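Local coordinates for protein aldehyde dehydrogenase (Bartonella henselae, PDB 3I44) that probably oxidises aldehydes to carboxylic acids with a nicotinamide cofactor, as other members of the aldehyde dehydrogenase family do, at residues A[115-118]-A[119-122]. The protein carries 1 engineered substitution. Sequence-based numbering, arbitrary orientation.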
ATOM      1  N   ALA A 115      20.374 -13.667 -22.530  1.00 21.33           N
ATOM      2  CA  ALA A 115      19.235 -14.395 -23.084  1.00 21.78           C
ATOM      3  C   ALA A 115      19.544 -14.963 -24.471  1.00 22.16           C
ATOM      4  O   ALA A 115      19.914 -14.212 -25.364  1.00 22.61           O
ATOM      5  CB  ALA A 115      17.976 -13.509 -23.135  1.00 21.34           C
ATOM      6  N   PRO A 116      19.391 -16.285 -24.672  1.00 22.94           N
ATOM      7  CA  PRO A 116      19.569 -16.774 -26.040  1.00 23.22           C
ATOM      8  C   PRO A 116      18.672 -16.025 -27.030  1.00 23.43           C
ATOM      9  O   PRO A 116      17.509 -15.802 -26.742  1.00 23.17           O
ATOM     10  CB  PRO A 116      19.183 -18.243 -25.962  1.00 23.29           C
ATOM     11  CG  PRO A 116      19.482 -18.623 -24.503  1.00 24.67           C
ATOM     12  CD  PRO A 116      19.134 -17.378 -23.717  1.00 24.23           C
ATOM     13  N   ILE A 117      19.246 -15.614 -28.149  1.00 23.28           N
ATOM     14  CA  ILE A 117      18.649 -14.659 -29.070  1.00 24.10           C
ATOM     15  C   ILE A 117      17.228 -14.990 -29.551  1.00 24.70           C
ATOM     16  O   ILE A 117      16.410 -14.077 -29.699  1.00 24.73           O
ATOM     17  CB  ILE A 117      19.612 -14.389 -30.274  1.00 24.85           C
ATOM     18  CG1 ILE A 117      19.136 -13.217 -31.134  1.00 25.10           C
ATOM     19  CG2 ILE A 117      19.813 -15.645 -31.101  1.00 25.06           C
ATOM     20  CD1 ILE A 117      19.261 -11.846 -30.469  1.00 25.96           C
ATOM     21  N   ASP A 118      16.900 -16.259 -29.775  1.00 24.86           N
ATOM     22  CA  ASP A 118      15.529 -16.571 -30.193  1.00 24.62           C
ATOM     23  C   ASP A 118      14.549 -16.136 -29.107  1.00 23.79           C
ATOM     24  O   ASP A 118      13.579 -15.411 -29.390  1.00 24.06           O
ATOM     25  CB  ASP A 118      15.332 -18.063 -30.464  1.00 24.31           C
ATOM     26  CG  ASP A 118      16.080 -18.549 -31.690  1.00 26.75           C
ATOM     27  OD1 ASP A 118      16.500 -17.702 -32.522  1.00 26.81           O
ATOM     28  OD2 ASP A 118      16.244 -19.793 -31.791  1.00 25.43           O
ATOM     29  N   MET A 119      14.811 -16.559 -27.869  1.00 22.58           N
ATOM     30  CA  MET A 119      13.932 -16.207 -26.755  1.00 22.03           C
ATOM     31  C   MET A 119      14.108 -14.743 -26.349  1.00 21.34           C
ATOM     32  O   MET A 119      13.181 -14.160 -25.812  1.00 20.10           O
ATOM     33  CB  MET A 119      14.020 -17.179 -25.578  1.00 22.03           C
ATOM     34  CG  MET A 119      15.249 -17.030 -24.622  1.00 24.00           C
ATOM     35  SD  MET A 119      15.163 -15.730 -23.369  1.00 24.69           S
ATOM     36  CE  MET A 119      13.892 -16.436 -22.292  1.00 21.03           C
ATOM     37  N   ALA A 120      15.253 -14.134 -26.676  1.00 20.93           N
ATOM     38  CA  ALA A 120      15.443 -12.700 -26.489  1.00 21.82           C
ATOM     39  C   ALA A 120      14.414 -11.936 -27.344  1.00 21.66           C
ATOM     40  O   ALA A 120      13.911 -10.884 -26.939  1.00 22.64           O
ATOM     41  CB  ALA A 120      16.911 -12.261 -26.872  1.00 20.58           C
ATOM     42  N   LEU A 121      14.137 -12.422 -28.551  1.00 22.50           N
ATOM     43  CA  LEU A 121      13.104 -11.799 -29.402  1.00 23.06           C
ATOM     44  C   LEU A 121      11.703 -12.258 -28.992  1.00 23.36           C
ATOM     45  O   LEU A 121      10.852 -11.417 -28.719  1.00 23.36           O
ATOM     46  CB  LEU A 121      13.330 -12.085 -30.890  1.00 23.32           C
ATOM     47  CG  LEU A 121      12.347 -11.449 -31.884  1.00 24.88           C
ATOM     48  CD1 LEU A 121      12.450  -9.901 -31.841  1.00 26.49           C
ATOM     49  CD2 LEU A 121      12.578 -11.933 -33.322  1.00 24.71           C
ATOM     50  N   ASN A 122      11.453 -13.570 -28.928  1.00 23.56           N
ATOM     51  CA  ASN A 122      10.075 -14.062 -28.804  1.00 23.89           C
ATOM     52  C   ASN A 122       9.484 -14.036 -27.380  1.00 23.68           C
ATOM     53  O   ASN A 122       8.301 -14.273 -27.210  1.00 22.77           O
ATOM     54  CB  ASN A 122       9.901 -15.451 -29.439  1.00 25.17           C
ATOM     55  CG  ASN A 122      10.612 -16.560 -28.683  1.00 29.77           C
ATOM     56  OD1 ASN A 122      10.633 -16.599 -27.426  1.00 34.05           O
ATOM     57  ND2 ASN A 122      11.163 -17.528 -29.450  1.00 34.49           N
TER
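M119 bends back alongside A115 and P116, and the first turn of helix 117-141 illustrates how a long side chain can reach back to the residues that lead into a helix. With CG between the backbone N and the carbonyl carbon (chi1 78°) and two further bends in the same sense, the thioether turns toward the helix start. Its SD comes to 3.6 Å from CB of A115, while CG passes obliquely by the proline ring, 4.0 Å from CD of P116. P116 holds the N-cap position, and its carbonyl O accepts a bond from A120 N at 2.8 Å. The methyl group of A120 lies 4.1 Å from CB of A115 and 4.3 Å from CD1 of I117. Two residues beyond P116, D118 O accepts a bond from N122 N; L121 N bonds chiefly to I117 O and only weakly to D118 O. The D118 carboxylate turns to a neighbouring loop, where OD2 is hydrogen-bonded to G339 N, beside T338. M119 also touches Y297 and N298, just after helix 287-296, whereas I117, A120 and L121 pack on helix 102-113, where S110 OG hydrogen-bonds to A115 O across the bend joining the two helices.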